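Side-chain contacts in probable chitinase (Chromobacterium violaceum, PDB 5JH8), which probably binds chitin and, as a presumed family 18 glycoside hydrolase, may cleave its beta-1,4 links: residues L5-G10 with I142-A147; C66-N69 with N75-A78; V110-V115 with N121-F126. All blocks are in the same frame, centred on the assembly; numbering follows the deposited sequence. Where two conformers were deposited one is given.

Contact 1: L5-G10 with I142-A147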
loop_
_atom_site.group_PDB
_atom_site.type_symbol
_atom_site.label_atom_id
_atom_site.label_comp_id
_atom_site.label_asym_id
_atom_site.label_seq_id
_atom_site.Cartn_x
_atom_site.Cartn_y
_atom_site.Cartn_z
ATOM N N LEU A 5 5.156 5.576 6.334
ATOM C CA LEU A 5 4.664 4.252 6.693
ATOM C C LEU A 5 5.309 3.221 5.786
ATOM O O LEU A 5 5.034 3.180 4.588
ATOM C CB LEU A 5 3.142 4.208 6.543
ATOM C CG LEU A 5 2.481 2.865 6.841
ATOM C CD1 LEU A 5 2.548 2.523 8.331
ATOM C CD2 LEU A 5 1.034 2.913 6.377
ATOM N N ALA A 6 6.144 2.363 6.355
ATOM C CA ALA A 6 6.741 1.264 5.609
ATOM C C ALA A 6 5.899 0.006 5.779
ATOM O O ALA A 6 5.332 -0.235 6.831
ATOM C CB ALA A 6 8.164 1.012 6.119
ATOM N N TYR A 7 5.851 -0.814 4.734
ATOM C CA TYR A 7 5.166 -2.105 4.757
ATOM C C TYR A 7 6.171 -3.226 5.016
ATOM O O TYR A 7 7.119 -3.416 4.255
ATOM C CB TYR A 7 4.361 -2.354 3.462
ATOM C CG TYR A 7 2.981 -1.754 3.599
ATOM C CD1 TYR A 7 2.773 -0.408 3.452
ATOM C CD2 TYR A 7 1.921 -2.527 4.051
ATOM C CE1 TYR A 7 1.557 0.151 3.709
ATOM C CE2 TYR A 7 0.688 -1.982 4.286
ATOM C CZ TYR A 7 0.507 -0.640 4.144
ATOM O OH TYR A 7 -0.691 -0.059 4.444
ATOM N N TYR A 8 5.948 -3.950 6.118
ATOM C CA TYR A 8 6.736 -5.118 6.510
ATOM C C TYR A 8 5.899 -6.349 6.186
ATOM O O TYR A 8 4.975 -6.695 6.917
ATOM C CB TYR A 8 7.106 -5.042 7.987
ATOM C CG TYR A 8 8.024 -6.158 8.411
ATOM C CD1 TYR A 8 9.337 -6.153 8.033
ATOM C CD2 TYR A 8 7.571 -7.231 9.167
ATOM C CE1 TYR A 8 10.189 -7.170 8.398
ATOM C CE2 TYR A 8 8.425 -8.268 9.520
ATOM C CZ TYR A 8 9.748 -8.231 9.135
ATOM O OH TYR A 8 10.640 -9.223 9.481
ATOM N N SER A 9 6.270 -7.044 5.111
ATOM C CA SER A 9 5.458 -8.100 4.538
ATOM C C SER A 9 6.361 -9.266 4.166
ATOM O O SER A 9 7.569 -9.253 4.418
ATOM C CB SER A 9 4.701 -7.576 3.315
ATOM O OG SER A 9 3.936 -8.619 2.751
ATOM N N GLY A 10 5.771 -10.269 3.521
ATOM C CA GLY A 10 6.461 -11.510 3.230
ATOM C C GLY A 10 7.366 -11.446 2.016
ATOM O O GLY A 10 7.075 -12.027 0.968
ATOM N N ILE A 142 -5.826 2.686 10.231
ATOM C CA ILE A 142 -5.448 2.984 8.847
ATOM C C ILE A 142 -6.218 2.030 7.950
ATOM O O ILE A 142 -6.189 0.820 8.173
ATOM C CB ILE A 142 -3.938 2.782 8.626
ATOM C CG1 ILE A 142 -3.144 3.643 9.599
ATOM C CG2 ILE A 142 -3.571 3.052 7.165
ATOM C CD1 ILE A 142 -1.648 3.457 9.519
ATOM N N VAL A 143 -6.891 2.553 6.932
ATOM C CA VAL A 143 -7.604 1.718 5.964
ATOM C C VAL A 143 -6.897 1.858 4.620
ATOM O O VAL A 143 -6.804 2.962 4.078
ATOM C CB VAL A 143 -9.093 2.079 5.857
ATOM C CG1 VAL A 143 -9.800 1.132 4.887
ATOM C CG2 VAL A 143 -9.760 2.007 7.221
ATOM N N SER A 144 -6.425 0.740 4.074
ATOM C CA SER A 144 -5.824 0.726 2.744
ATOM C C SER A 144 -6.941 0.687 1.709
ATOM O O SER A 144 -7.857 -0.129 1.806
ATOM C CB SER A 144 -4.894 -0.479 2.579
ATOM O OG SER A 144 -3.810 -0.414 3.498
ATOM N N VAL A 145 -6.903 1.611 0.757
ATOM C CA VAL A 145 -7.930 1.640 -0.280
ATOM C C VAL A 145 -7.275 1.698 -1.649
ATOM O O VAL A 145 -6.154 2.203 -1.794
ATOM C CB VAL A 145 -8.897 2.818 -0.108
ATOM C CG1 VAL A 145 -9.604 2.727 1.211
ATOM C CG2 VAL A 145 -8.165 4.131 -0.251
ATOM N N PRO A 146 -7.961 1.208 -2.670
ATOM C CA PRO A 146 -7.473 1.376 -4.040
ATOM C C PRO A 146 -7.491 2.849 -4.420
ATOM O O PRO A 146 -8.317 3.625 -3.931
ATOM C CB PRO A 146 -8.469 0.569 -4.889
ATOM C CG PRO A 146 -9.221 -0.275 -3.944
ATOM C CD PRO A 146 -9.203 0.403 -2.630
ATOM N N ALA A 147 -6.598 3.205 -5.338
ATOM C CA ALA A 147 -6.423 4.571 -5.812
ATOM C C ALA A 147 -7.218 4.758 -7.094
ATOM O O ALA A 147 -7.024 4.014 -8.070
ATOM C CB ALA A 147 -4.946 4.838 -6.076
#

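Contact 2: C66-N69 with N75-A78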
loop_
_atom_site.group_PDB
_atom_site.type_symbol
_atom_site.label_atom_id
_atom_site.label_comp_id
_atom_site.label_asym_id
_atom_site.label_seq_id
_atom_site.Cartn_x
_atom_site.Cartn_y
_atom_site.Cartn_z
ATOM N N CYS A 66 -1.466 -5.216 10.271
ATOM C CA CYS A 66 -2.093 -5.143 8.950
ATOM C C CYS A 66 -2.786 -6.469 8.671
ATOM O O CYS A 66 -2.133 -7.516 8.567
ATOM C CB CYS A 66 -1.060 -4.765 7.891
ATOM S SG CYS A 66 -1.681 -4.781 6.192
ATOM N N VAL A 67 -4.110 -6.399 8.605
ATOM C CA VAL A 67 -4.984 -7.563 8.597
ATOM C C VAL A 67 -5.764 -7.591 7.288
ATOM O O VAL A 67 -6.445 -6.616 6.941
ATOM C CB VAL A 67 -5.953 -7.553 9.797
ATOM C CG1 VAL A 67 -6.817 -8.796 9.775
ATOM C CG2 VAL A 67 -5.205 -7.420 11.110
ATOM N N SER A 68 -5.681 -8.714 6.590
ATOM C CA SER A 68 -6.237 -8.844 5.256
ATOM C C SER A 68 -7.370 -9.867 5.222
ATOM O O SER A 68 -7.421 -10.815 6.018
ATOM C CB SER A 68 -5.135 -9.246 4.263
ATOM O OG SER A 68 -4.090 -8.280 4.243
ATOM N N ASN A 69 -8.265 -9.682 4.247
ATOM C CA ASN A 69 -9.352 -10.620 3.979
ATOM C C ASN A 69 -8.919 -11.635 2.926
ATOM O O ASN A 69 -9.459 -11.697 1.829
ATOM C CB ASN A 69 -10.601 -9.880 3.511
ATOM C CG ASN A 69 -10.363 -9.094 2.234
ATOM O OD1 ASN A 69 -9.354 -8.422 2.093
ATOM N ND2 ASN A 69 -11.313 -9.148 1.308
ATOM N N ASN A 75 -6.245 -16.325 -1.488
ATOM C CA ASN A 75 -6.976 -15.438 -2.383
ATOM C C ASN A 75 -7.727 -14.361 -1.621
ATOM O O ASN A 75 -8.290 -14.616 -0.553
ATOM C CB ASN A 75 -8.014 -16.214 -3.190
ATOM C CG ASN A 75 -7.389 -17.159 -4.178
ATOM O OD1 ASN A 75 -6.388 -16.834 -4.813
ATOM N ND2 ASN A 75 -7.968 -18.344 -4.305
ATOM N N TRP A 76 -7.749 -13.158 -2.188
ATOM C CA TRP A 76 -8.630 -12.124 -1.672
ATOM C C TRP A 76 -10.063 -12.627 -1.702
ATOM O O TRP A 76 -10.491 -13.237 -2.682
ATOM C CB TRP A 76 -8.522 -10.855 -2.518
ATOM C CG TRP A 76 -7.210 -10.179 -2.446
ATOM C CD1 TRP A 76 -6.267 -10.116 -3.425
ATOM C CD2 TRP A 76 -6.682 -9.447 -1.331
ATOM N NE1 TRP A 76 -5.186 -9.393 -2.991
ATOM C CE2 TRP A 76 -5.418 -8.966 -1.711
ATOM C CE3 TRP A 76 -7.158 -9.150 -0.049
ATOM C CZ2 TRP A 76 -4.631 -8.204 -0.861
ATOM C CZ3 TRP A 76 -6.365 -8.371 0.790
ATOM C CH2 TRP A 76 -5.122 -7.927 0.381
ATOM N N SER A 77 -10.804 -12.363 -0.628
ATOM C CA SER A 77 -12.147 -12.913 -0.466
ATOM C C SER A 77 -13.181 -11.818 -0.219
ATOM O O SER A 77 -13.276 -11.274 0.890
ATOM C CB SER A 77 -12.163 -13.919 0.670
ATOM O OG SER A 77 -13.491 -14.304 0.942
ATOM N N ALA A 78 -13.997 -11.546 -1.236
ATOM C CA ALA A 78 -15.136 -10.662 -1.041
ATOM C C ALA A 78 -16.078 -11.211 0.022
ATOM O O ALA A 78 -16.674 -10.442 0.783
ATOM C CB ALA A 78 -15.886 -10.482 -2.363
#

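Contact 3: V110-V115 with N121-F126. With HIS (histidine), chain F.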
loop_
_atom_site.group_PDB
_atom_site.type_symbol
_atom_site.label_atom_id
_atom_site.label_comp_id
_atom_site.label_asym_id
_atom_site.label_seq_id
_atom_site.Cartn_x
_atom_site.Cartn_y
_atom_site.Cartn_z
ATOM N N VAL A 110 -6.478 -2.008 8.335
ATOM C CA VAL A 110 -7.396 -2.866 7.587
ATOM C C VAL A 110 -6.981 -2.817 6.122
ATOM O O VAL A 110 -6.975 -1.745 5.509
ATOM C CB VAL A 110 -8.848 -2.414 7.766
ATOM C CG1 VAL A 110 -9.742 -3.175 6.765
ATOM C CG2 VAL A 110 -9.318 -2.649 9.203
ATOM N N ASP A 111 -6.614 -3.976 5.576
ATOM C CA ASP A 111 -6.246 -4.117 4.165
ATOM C C ASP A 111 -7.243 -5.093 3.564
ATOM O O ASP A 111 -6.950 -6.282 3.389
ATOM C CB ASP A 111 -4.814 -4.591 4.014
ATOM C CG ASP A 111 -4.385 -4.639 2.568
ATOM O OD1 ASP A 111 -5.149 -4.164 1.701
ATOM O OD2 ASP A 111 -3.292 -5.152 2.272
ATOM N N PHE A 112 -8.456 -4.606 3.315
ATOM C CA PHE A 112 -9.506 -5.416 2.702
ATOM C C PHE A 112 -9.601 -5.041 1.229
ATOM O O PHE A 112 -9.975 -3.912 0.894
ATOM C CB PHE A 112 -10.869 -5.206 3.362
ATOM C CG PHE A 112 -11.068 -5.949 4.662
ATOM C CD1 PHE A 112 -10.014 -6.493 5.400
ATOM C CD2 PHE A 112 -12.343 -6.063 5.154
ATOM C CE1 PHE A 112 -10.257 -7.129 6.602
ATOM C CE2 PHE A 112 -12.586 -6.698 6.328
ATOM C CZ PHE A 112 -11.548 -7.237 7.056
ATOM N N GLU A 113 -9.227 -5.978 0.369
ATOM C CA GLU A 113 -9.228 -5.758 -1.061
ATOM C C GLU A 113 -10.276 -6.677 -1.680
ATOM O O GLU A 113 -10.717 -7.667 -1.080
ATOM C CB GLU A 113 -7.820 -5.965 -1.626
ATOM C CG GLU A 113 -6.830 -5.050 -0.903
ATOM C CD GLU A 113 -5.437 -5.000 -1.489
ATOM O OE1 GLU A 113 -5.246 -5.296 -2.682
ATOM O OE2 GLU A 113 -4.513 -4.647 -0.718
ATOM N N ALA A 114 -10.741 -6.302 -2.871
ATOM C CA ALA A 114 -11.827 -7.012 -3.531
ATOM C C ALA A 114 -13.127 -6.917 -2.735
ATOM O O ALA A 114 -13.993 -7.800 -2.832
ATOM C CB ALA A 114 -11.455 -8.468 -3.827
ATOM N N VAL A 115 -13.305 -5.826 -1.986
ATOM C CA VAL A 115 -14.602 -5.582 -1.377
ATOM C C VAL A 115 -15.632 -5.460 -2.489
ATOM O O VAL A 115 -15.449 -4.686 -3.440
ATOM C CB VAL A 115 -14.560 -4.336 -0.479
ATOM C CG1 VAL A 115 -15.948 -3.945 -0.013
ATOM C CG2 VAL A 115 -13.640 -4.563 0.714
ATOM N N ASN A 121 -21.750 0.216 1.625
ATOM C CA ASN A 121 -22.229 0.776 2.883
ATOM C C ASN A 121 -21.939 -0.143 4.068
ATOM O O ASN A 121 -21.691 0.337 5.179
ATOM C CB ASN A 121 -23.713 1.110 2.803
ATOM C CG ASN A 121 -24.006 2.256 1.851
ATOM O OD1 ASN A 121 -23.114 3.021 1.470
ATOM N ND2 ASN A 121 -25.272 2.382 1.459
ATOM N N ASN A 122 -21.954 -1.460 3.862
ATOM C CA ASN A 122 -21.588 -2.390 4.928
ATOM C C ASN A 122 -20.159 -2.153 5.375
ATOM O O ASN A 122 -19.867 -2.111 6.570
ATOM C CB ASN A 122 -21.729 -3.831 4.439
ATOM C CG ASN A 122 -23.162 -4.243 4.217
ATOM O OD1 ASN A 122 -24.080 -3.745 4.877
ATOM N ND2 ASN A 122 -23.368 -5.185 3.298
ATOM N N PHE A 123 -19.244 -2.011 4.419
ATOM C CA PHE A 123 -17.837 -1.813 4.745
ATOM C C PHE A 123 -17.625 -0.465 5.437
ATOM O O PHE A 123 -16.884 -0.374 6.426
ATOM C CB PHE A 123 -16.996 -1.958 3.471
ATOM C CG PHE A 123 -15.514 -1.872 3.726
ATOM C CD1 PHE A 123 -14.891 -2.729 4.620
ATOM C CD2 PHE A 123 -14.745 -0.919 3.086
ATOM C CE1 PHE A 123 -13.520 -2.624 4.860
ATOM C CE2 PHE A 123 -13.367 -0.826 3.313
ATOM C CZ PHE A 123 -12.762 -1.674 4.203
ATOM N N SER A 124 -18.280 0.589 4.948
ATOM C CA SER A 124 -18.181 1.883 5.610
ATOM C C SER A 124 -18.626 1.773 7.054
ATOM O O SER A 124 -18.002 2.352 7.951
ATOM C CB SER A 124 -19.058 2.900 4.890
ATOM O OG SER A 124 -18.547 3.125 3.598
ATOM N N HIS A 125 -19.723 1.044 7.290
ATOM C CA HIS A 125 -20.246 0.907 8.641
ATOM C C HIS A 125 -19.277 0.137 9.526
ATOM O O HIS A 125 -19.011 0.542 10.663
ATOM C CB HIS A 125 -21.623 0.240 8.619
ATOM C CG HIS A 125 -22.240 0.124 9.974
ATOM N ND1 HIS A 125 -22.333 -1.078 10.633
ATOM C CD2 HIS A 125 -22.738 1.057 10.818
ATOM C CE1 HIS A 125 -22.894 -0.890 11.813
ATOM N NE2 HIS A 125 -23.154 0.396 11.949
ATOM N N PHE A 126 -18.710 -0.952 9.006
ATOM C CA PHE A 126 -17.698 -1.702 9.750
ATOM C C PHE A 126 -16.549 -0.801 10.167
ATOM O O PHE A 126 -16.114 -0.830 11.324
ATOM C CB PHE A 126 -17.205 -2.868 8.895
ATOM C CG PHE A 126 -15.926 -3.517 9.387
ATOM C CD1 PHE A 126 -15.861 -4.154 10.611
ATOM C CD2 PHE A 126 -14.777 -3.497 8.604
ATOM C CE1 PHE A 126 -14.673 -4.737 11.034
ATOM C CE2 PHE A 126 -13.609 -4.082 9.029
ATOM C CZ PHE A 126 -13.554 -4.699 10.236
HETATM N N HIS F . -0.576 -6.053 -2.953
HETATM C CA HIS F . -0.422 -6.519 -1.578
HETATM C C HIS F . -0.639 -8.024 -1.515
HETATM O O HIS F . -1.288 -8.624 -2.382
HETATM C CB HIS F . -1.395 -5.787 -0.649
HETATM C CG HIS F . -1.054 -4.343 -0.432
HETATM N ND1 HIS F . -1.569 -3.608 0.614
HETATM C CD2 HIS F . -0.268 -3.494 -1.136
HETATM C CE1 HIS F . -1.096 -2.377 0.560
HETATM N NE2 HIS F . -0.321 -2.274 -0.505
HETATM O OXT HIS F . -0.153 -8.673 -0.588
#

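Contact 1: L5-G10 with I142-A147
Ser144 OG is a heavily engaged hydroxyl: it is hydrogen-bonded to Gln174 OE1 and to Asn109 ND2, and Tyr7 OH reaches to 3.3 Å from it across the contact. Tyr7 OH is hydrogen-bonded to Asn109 OD1, so the amide of Asn109 serves both hydroxyls, its oxygen one and its nitrogen the other. Tyr7 meets the serine with its phenol oxygen, and Ser144 OG lies oblique to the ring. The serine oxygen stands beside its backbone N and anti to the carbonyl carbon (chi1 -63°), and from there it projects inward to the phenol.

One layer further down, the contact turns apolar. Leu5 and Ile142 reach for each other tip to tip, Leu5 CD2 lying 4.2 Å from Ile142 CD1. The isoleucine chain is extended (chi2 177°), which carries CD1 to the far end of the side chain, where it can meet the leucine branch.

Backbone spacing shows what kind of contact this is. The CA atoms of Leu5 and Ile142 are 10.4 Å apart and those of Tyr7 and Ser144 11.5 Å, too far for paired strands. Strands 3-8 and 142-146 are the first and fifth of the eight parallel strands of the family 18 TIM barrel, and their side chains span its interior. All four touching residues are buried, and the side chain of Tyr7 comes about 4 Å from the bound histidine. The barrel interior therefore changes from hydrocarbon at Leu5 and Ile142 to a network of hydroxyls and amides beneath the ligand pocket, where Asn109 and Gln174 supply clear hydrogen-bond partners to the two hydroxyls.

Contact 2: C66-N69 with N75-A78
Asn69 meets segment 75-78 with both its main chain and its side chain. Its carbonyl O accepts a hydrogen bond from Ser77 N at 2.9 Å, and its ND2 donates back to Ser77 O, also at 2.9 Å. The two bonds are equally long but reach their acceptors differently: Ser77 N comes almost in line with the C=O of Asn69, whereas ND2 stands above the carbonyl plane of Ser77, 65° out of it, and so does not use a lone pair of that oxygen. ND2 has a second acceptor in Glu113 O, and the pair of bonds fixes the rotation of the amide.

The other branch of the amide turns to the indole. Asn69 OD1 comes to the edge of the Trp76 ring, near its plane, 3.2 Å from CE3 and 3.3 Å from CZ3, where ring hydrogens face the oxygen. The two side chains cross at about a right angle, with amide and indole planes 45° apart. Asn69 can reach both Ser77 and Trp76 because its CG sits between backbone N and carbonyl carbon (chi1 60°), folded over its own main chain. Next to it, Ser68 CB packs obliquely against the six-membered ring, 3.8 Å from Trp76 CZ3.

This is the loop following the third strand of the TIM barrel, 63-68, at the end where the substrate cleft of family 18 enzymes lies. Trp76 lines the pocket of the bound histidine, and its ring also touches Asp111 and Glu113.

Next in the chain, Ser77 occupies the N-cap position of helix 78-85, its OG bonded to Ile80 N, while Ser77 CB lies 3.7 Å from Asn69 O. Ile80 and Ala81 of that helix touch the Asn69 side chain.

Contact 3: V110-V115 with N121-F126
Asp111, Phe112 and Glu113, at the C-terminal end of the fourth barrel strand, 107-111, and just beyond it, match the closing DxE of the family 18 signature DxxDxDxE, whose first two aspartates are not kept here. The Phe112 ring joins Phe123 and Phe126 of helix 120-135 in a buried aromatic cluster. Phe112 CD2 is 3.6 Å from Phe123 CE1, and Phe112 CE2 is 3.9 Å from Phe126 CE2. The ring centroids lie 5.9 Å apart in the first pair and 5.8 Å in the second, with planes inclined by 25° and 10°. Both pairs are near parallel yet slid so far that the rings barely overlap, so they meet through rim carbons.

Two valines add to the packing. Val110 CG1 lies over one face of Phe112, displaced toward its rim, and at the same time meets the edge of Phe123, 4.2 Å from CZ. Val115 CG2 lies over one face of the Phe123 ring, while its CG1 touches Phe123 CB at 4.1 Å. Phe123 carries its ring anti to the backbone N (chi1 -176°), which extends it from the helix in among Val110, Phe112 and Val115.

Flanking Phe112, the acidic residues turn the other way, to the ligand pocket. Asp111 OD2 accepts a nearly straight hydrogen bond from ND1 of the bound histidine at 2.8 Å, and Glu113 OE2 is 3.3 Å from the ligand CB. Glu113 stands at the position of the usual proton donor of the family.

Outside the cluster, Phe112 and Phe126 also touch Val84 of helix 78-85, and Phe126 reaches Val93 and Leu96 of helix 89-96. Inward lies strand 107-111, hydrogen-bonded between strands 63-68 and 142-146, with helix 120-135 packed on its outer side.

Overall arrangement
From the N terminus, strand 3-8 opens the long loop that contact 1 closes at strand 142-146, with 131 residues between its segments. Contacts 2 and 3 both nest inside it and follow in series, each closing over five intervening residues: the first between strand 63-68 and the start of helix 78-85, the second between strand 107-111 and helix 120-135. Contact 1 spans the barrel interior, contact 2 shapes a loop at its rim, and contact 3 seats a helix on the outside. Direct touches link them: Tyr7 packs on Cys66, Val110 pairs with Ile142 and Ser144 through backbone bonds, and Val67 O probably bonds Asp111 N.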